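Local coordinates for Lin2722 protein (Listeria innocua, PDB 3DS8), which is of unknown function but belongs to the alpha/beta hydrolase superfamily, and so may be a serine hydrolase whose substrate has not been identified, at residues Val168-Ser182 / Met203-Gly217. Numbering follows the deposited sequence.
Sequences VSPDLEVLAIAGELS and MPGSAKAYIEDIQVG
Strands 173-180 and 209-216 run parallel, their axes 10° apart, with E173 beside A209 and E180 beside V216. V174, A176, A178 and E180 donate to A209, I211, D213 and Q215, and their carbonyls take the amides of I211, D213, Q215 and G217; the bond from A176 N to I211 O, 2.9 Å, is nearly straight. Where the strands begin, L172 O receives two weak bonds, from K208 N and A209 N.

On the face of V174 and A176, the beta-branched V174 divides its methyls. CG1, anti to the backbone N (chi1 174°), meets the edge of the Y210 ring at CD1, 3.8 Å away, while CG2 reaches CE of selenomethionine M203 at 3.9 Å. The flexible M203 chain, bent at chi2, also lays CE against L172 CD2. Small A176 fits beside Y210, whose hydroxyl donates to E212 OE2 (2.6 Å).

On the other face, L175 CD1 packs on I211 CG2, and Q215 NE2 donates a hydrogen bond to D213 OD2 at 3.2 Å beside the I177 methyl CG2, while Q215 OE1 is bonded to T228. Long, bent K208 runs alongside E173, its NZ 3.2 Å from OE2 in a salt bridge; K126 pairs with E173 OE1 and T244 O accepts from NZ.

With short helix 193-196 between them, the strands form a beta-alpha-beta unit of the alpha/beta-hydrolase sheet, and G179 lies against a probable S102-H222-D188 triad.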
loop_
_atom_site.group_PDB
_atom_site.type_symbol
_atom_site.label_atom_id
_atom_site.label_comp_id
_atom_site.label_asym_id
_atom_site.label_seq_id
_atom_site.Cartn_x
_atom_site.Cartn_y
_atom_site.Cartn_z
ATOM N N VAL A 168 4.160 6.914 12.868
ATOM C CA VAL A 168 4.051 7.271 11.438
ATOM C C VAL A 168 4.442 8.722 11.232
ATOM O O VAL A 168 4.338 9.549 12.143
ATOM C CB VAL A 168 2.653 6.966 10.800
ATOM C CG1 VAL A 168 2.249 5.524 11.084
ATOM C CG2 VAL A 168 1.606 7.923 11.298
ATOM N N SER A 169 4.965 9.007 10.047
ATOM C CA SER A 169 5.243 10.352 9.623
ATOM C C SER A 169 3.955 11.165 9.743
ATOM O O SER A 169 2.891 10.738 9.293
ATOM C CB SER A 169 5.718 10.390 8.163
ATOM O OG SER A 169 5.815 11.734 7.677
ATOM N N PRO A 170 4.050 12.352 10.332
ATOM C CA PRO A 170 2.862 13.187 10.379
ATOM C C PRO A 170 2.451 13.696 9.006
ATOM O O PRO A 170 1.385 14.265 8.901
ATOM C CB PRO A 170 3.283 14.350 11.262
ATOM C CG PRO A 170 4.728 14.380 11.217
ATOM C CD PRO A 170 5.228 13.028 10.903
ATOM N N ASP A 171 3.277 13.502 7.978
ATOM C CA ASP A 171 2.887 13.847 6.602
ATOM C C ASP A 171 2.340 12.676 5.783
ATOM O O ASP A 171 2.001 12.848 4.602
ATOM C CB ASP A 171 4.060 14.495 5.872
ATOM C CG ASP A 171 4.508 15.768 6.545
ATOM O OD1 ASP A 171 3.635 16.578 6.908
ATOM O OD2 ASP A 171 5.721 15.933 6.747
ATOM N N LEU A 172 2.251 11.503 6.397
ATOM C CA LEU A 172 1.765 10.295 5.699
ATOM C C LEU A 172 0.330 10.520 5.195
ATOM O O LEU A 172 -0.495 11.105 5.883
ATOM C CB LEU A 172 1.803 9.069 6.579
ATOM C CG LEU A 172 1.591 7.695 5.892
ATOM C CD1 LEU A 172 2.778 7.329 5.047
ATOM C CD2 LEU A 172 1.240 6.567 6.877
ATOM N N GLU A 173 0.042 10.021 4.005
ATOM C CA GLU A 173 -1.317 10.104 3.437
ATOM C C GLU A 173 -1.687 8.686 3.005
ATOM O O GLU A 173 -0.949 8.047 2.274
ATOM C CB GLU A 173 -1.352 11.059 2.231
ATOM C CG GLU A 173 -0.967 12.480 2.578
ATOM C CD GLU A 173 -0.963 13.432 1.400
ATOM O OE1 GLU A 173 -1.066 12.929 0.273
ATOM O OE2 GLU A 173 -0.941 14.694 1.607
ATOM N N VAL A 174 -2.811 8.204 3.497
ATOM C CA VAL A 174 -3.179 6.799 3.365
ATOM C C VAL A 174 -4.499 6.670 2.653
ATOM O O VAL A 174 -5.473 7.350 3.015
ATOM C CB VAL A 174 -3.231 6.091 4.747
ATOM C CG1 VAL A 174 -3.743 4.682 4.585
ATOM C CG2 VAL A 174 -1.876 6.101 5.419
ATOM N N LEU A 175 -4.541 5.804 1.643
ATOM C CA LEU A 175 -5.771 5.451 0.953
ATOM C C LEU A 175 -5.957 3.956 1.101
ATOM O O LEU A 175 -5.072 3.148 0.717
ATOM C CB LEU A 175 -5.698 5.798 -0.554
ATOM C CG LEU A 175 -6.809 5.235 -1.437
ATOM C CD1 LEU A 175 -8.161 5.785 -1.005
ATOM C CD2 LEU A 175 -6.470 5.570 -2.957
ATOM N N ALA A 176 -7.084 3.556 1.708
ATOM C CA ALA A 176 -7.431 2.160 1.869
ATOM C C ALA A 176 -8.582 1.826 0.927
ATOM O O ALA A 176 -9.709 2.353 1.037
ATOM C CB ALA A 176 -7.848 1.834 3.330
ATOM N N ILE A 177 -8.274 0.962 -0.029
ATOM C CA ILE A 177 -9.225 0.437 -0.974
ATOM C C ILE A 177 -9.680 -0.942 -0.586
ATOM O O ILE A 177 -8.839 -1.836 -0.275
ATOM C CB ILE A 177 -8.602 0.421 -2.385
ATOM C CG1 ILE A 177 -8.436 1.858 -2.911
ATOM C CG2 ILE A 177 -9.448 -0.446 -3.351
ATOM C CD1 ILE A 177 -7.664 1.945 -4.229
ATOM N N ALA A 178 -10.993 -1.130 -0.502
ATOM C CA ALA A 178 -11.552 -2.390 -0.065
ATOM C C ALA A 178 -12.612 -2.871 -1.029
ATOM O O ALA A 178 -13.343 -2.064 -1.611
ATOM C CB ALA A 178 -12.166 -2.273 1.321
ATOM N N GLY A 179 -12.684 -4.184 -1.209
ATOM C CA GLY A 179 -13.789 -4.797 -1.973
ATOM C C GLY A 179 -14.838 -5.467 -1.094
ATOM O O GLY A 179 -14.560 -5.974 0.009
ATOM N N GLU A 180 -16.065 -5.474 -1.593
ATOM C CA GLU A 180 -17.164 -6.135 -0.972
ATOM C C GLU A 180 -17.939 -6.807 -2.148
ATOM O O GLU A 180 -18.381 -6.122 -3.107
ATOM C CB GLU A 180 -18.000 -5.094 -0.220
ATOM C CG GLU A 180 -19.149 -5.633 0.422
ATOM C CD GLU A 180 -19.899 -4.619 1.276
ATOM O OE1 GLU A 180 -20.273 -3.526 0.780
ATOM O OE2 GLU A 180 -20.173 -4.981 2.425
ATOM N N LEU A 181 -18.088 -8.126 -2.111
ATOM C CA LEU A 181 -18.680 -8.810 -3.256
ATOM C C LEU A 181 -20.125 -8.373 -3.433
ATOM O O LEU A 181 -20.609 -8.274 -4.559
ATOM C CB LEU A 181 -18.573 -10.331 -3.163
ATOM C CG LEU A 181 -17.107 -10.820 -3.210
ATOM C CD1 LEU A 181 -17.080 -12.288 -3.036
ATOM C CD2 LEU A 181 -16.401 -10.395 -4.516
ATOM N N SER A 182 -20.806 -8.121 -2.325
ATOM C CA SER A 182 -22.142 -7.561 -2.401
ATOM C C SER A 182 -22.447 -6.920 -1.059
ATOM O O SER A 182 -21.761 -7.195 -0.064
ATOM C CB SER A 182 -23.202 -8.650 -2.674
ATOM O OG SER A 182 -23.536 -9.301 -1.474
HETATM N N MSE A 203 -4.865 4.983 11.644
HETATM C CA MSE A 203 -4.323 6.027 10.788
HETATM C C MSE A 203 -4.896 7.440 11.033
HETATM O O MSE A 203 -4.128 8.421 11.057
HETATM C CB MSE A 203 -4.413 5.622 9.330
HETATM C CG MSE A 203 -3.534 4.455 9.017
HETATM SE SE MSE A 203 -1.623 4.946 9.290
HETATM C CE MSE A 203 -0.809 3.510 8.203
ATOM N N PRO A 204 -6.219 7.573 11.210
ATOM C CA PRO A 204 -6.736 8.926 11.492
ATOM C C PRO A 204 -6.053 9.602 12.690
ATOM O O PRO A 204 -5.920 8.991 13.717
ATOM C CB PRO A 204 -8.213 8.679 11.813
ATOM C CG PRO A 204 -8.540 7.383 11.079
ATOM C CD PRO A 204 -7.300 6.574 11.087
ATOM N N GLY A 205 -5.626 10.850 12.550
ATOM C CA GLY A 205 -5.026 11.588 13.668
ATOM C C GLY A 205 -3.540 11.271 13.865
ATOM O O GLY A 205 -2.862 11.918 14.710
ATOM N N SER A 206 -3.063 10.233 13.182
ATOM C CA SER A 206 -1.632 9.899 13.114
ATOM C C SER A 206 -1.104 10.392 11.754
ATOM O O SER A 206 -0.156 11.154 11.653
ATOM C CB SER A 206 -1.459 8.377 13.253
ATOM O OG SER A 206 -2.154 7.884 14.407
ATOM N N ALA A 207 -1.724 9.896 10.704
ATOM C CA ALA A 207 -1.437 10.323 9.339
ATOM C C ALA A 207 -2.074 11.671 9.074
ATOM O O ALA A 207 -3.086 12.028 9.720
ATOM C CB ALA A 207 -1.997 9.300 8.393
ATOM N N LYS A 208 -1.522 12.411 8.114
ATOM C CA LYS A 208 -2.123 13.655 7.669
ATOM C C LYS A 208 -3.477 13.395 6.984
ATOM O O LYS A 208 -4.445 14.114 7.223
ATOM C CB LYS A 208 -1.197 14.409 6.727
ATOM C CG LYS A 208 -1.770 15.714 6.286
ATOM C CD LYS A 208 -0.780 16.531 5.580
ATOM C CE LYS A 208 -0.471 15.986 4.213
ATOM N NZ LYS A 208 0.473 16.895 3.468
ATOM N N ALA A 209 -3.544 12.359 6.165
ATOM C CA ALA A 209 -4.748 12.053 5.428
ATOM C C ALA A 209 -5.036 10.573 5.529
ATOM O O ALA A 209 -4.134 9.734 5.519
ATOM C CB ALA A 209 -4.611 12.454 3.963
ATOM N N TYR A 210 -6.311 10.251 5.642
ATOM C CA TYR A 210 -6.759 8.881 5.603
ATOM C C TYR A 210 -8.073 8.859 4.865
ATOM O O TYR A 210 -9.009 9.497 5.295
ATOM C CB TYR A 210 -6.978 8.306 7.007
ATOM C CG TYR A 210 -7.588 6.936 6.957
ATOM C CD1 TYR A 210 -6.872 5.852 6.448
ATOM C CD2 TYR A 210 -8.924 6.712 7.370
ATOM C CE1 TYR A 210 -7.470 4.582 6.335
ATOM C CE2 TYR A 210 -9.493 5.431 7.318
ATOM C CZ TYR A 210 -8.745 4.370 6.776
ATOM O OH TYR A 210 -9.315 3.106 6.716
ATOM N N ILE A 211 -8.111 8.148 3.746
ATOM C CA ILE A 211 -9.282 8.057 2.874
ATOM C C ILE A 211 -9.625 6.600 2.613
ATOM O O ILE A 211 -8.727 5.795 2.362
ATOM C CB ILE A 211 -8.993 8.773 1.530
ATOM C CG1 ILE A 211 -8.587 10.244 1.775
ATOM C CG2 ILE A 211 -10.193 8.629 0.581
ATOM C CD1 ILE A 211 -8.481 11.104 0.483
ATOM N N GLU A 212 -10.915 6.248 2.711
ATOM C CA GLU A 212 -11.381 4.909 2.389
ATOM C C GLU A 212 -12.147 4.926 1.071
ATOM O O GLU A 212 -12.864 5.926 0.764
ATOM C CB GLU A 212 -12.330 4.429 3.506
ATOM C CG GLU A 212 -11.623 4.279 4.845
ATOM C CD GLU A 212 -12.500 3.779 5.964
ATOM O OE1 GLU A 212 -13.732 3.870 5.868
ATOM O OE2 GLU A 212 -11.922 3.262 6.966
ATOM N N ASP A 213 -12.110 3.824 0.324
ATOM C CA ASP A 213 -12.926 3.682 -0.904
ATOM C C ASP A 213 -13.348 2.226 -0.963
ATOM O O ASP A 213 -12.495 1.340 -0.939
ATOM C CB ASP A 213 -12.069 3.987 -2.155
ATOM C CG ASP A 213 -12.604 3.305 -3.512
ATOM O OD1 ASP A 213 -13.472 3.959 -4.069
ATOM O OD2 ASP A 213 -12.157 2.148 -4.020
ATOM N N ILE A 214 -14.643 1.972 -0.922
ATOM C CA ILE A 214 -15.168 0.600 -1.031
ATOM C C ILE A 214 -15.731 0.383 -2.423
ATOM O O ILE A 214 -16.517 1.210 -2.914
ATOM C CB ILE A 214 -16.288 0.340 -0.025
ATOM C CG1 ILE A 214 -15.793 0.551 1.407
ATOM C CG2 ILE A 214 -16.864 -1.107 -0.214
ATOM C CD1 ILE A 214 -16.900 0.442 2.432
ATOM N N GLN A 215 -15.319 -0.682 -3.089
ATOM C CA GLN A 215 -15.902 -1.076 -4.329
ATOM C C GLN A 215 -16.803 -2.292 -4.085
ATOM O O GLN A 215 -16.414 -3.240 -3.418
ATOM C CB GLN A 215 -14.850 -1.445 -5.387
ATOM C CG GLN A 215 -14.005 -0.295 -5.857
ATOM C CD GLN A 215 -12.752 -0.789 -6.543
ATOM O OE1 GLN A 215 -12.818 -1.652 -7.456
ATOM N NE2 GLN A 215 -11.606 -0.249 -6.128
ATOM N N VAL A 216 -17.987 -2.261 -4.666
ATOM C CA VAL A 216 -18.966 -3.330 -4.425
ATOM C C VAL A 216 -19.281 -4.082 -5.708
ATOM O O VAL A 216 -19.468 -3.487 -6.799
ATOM C CB VAL A 216 -20.267 -2.805 -3.794
ATOM C CG1 VAL A 216 -21.188 -3.974 -3.388
ATOM C CG2 VAL A 216 -19.970 -1.923 -2.577
ATOM N N GLY A 217 -19.401 -5.384 -5.578
ATOM C CA GLY A 217 -19.813 -6.220 -6.681
ATOM C C GLY A 217 -18.895 -7.390 -6.956
ATOM O O GLY A 217 -17.786 -7.491 -6.443
HETATM O O HOH W 1 2.251 10.978 13.392
HETATM O O HOH W 2 2.218 14.689 2.587
HETATM O O HOH W 3 2.429 17.718 4.994
#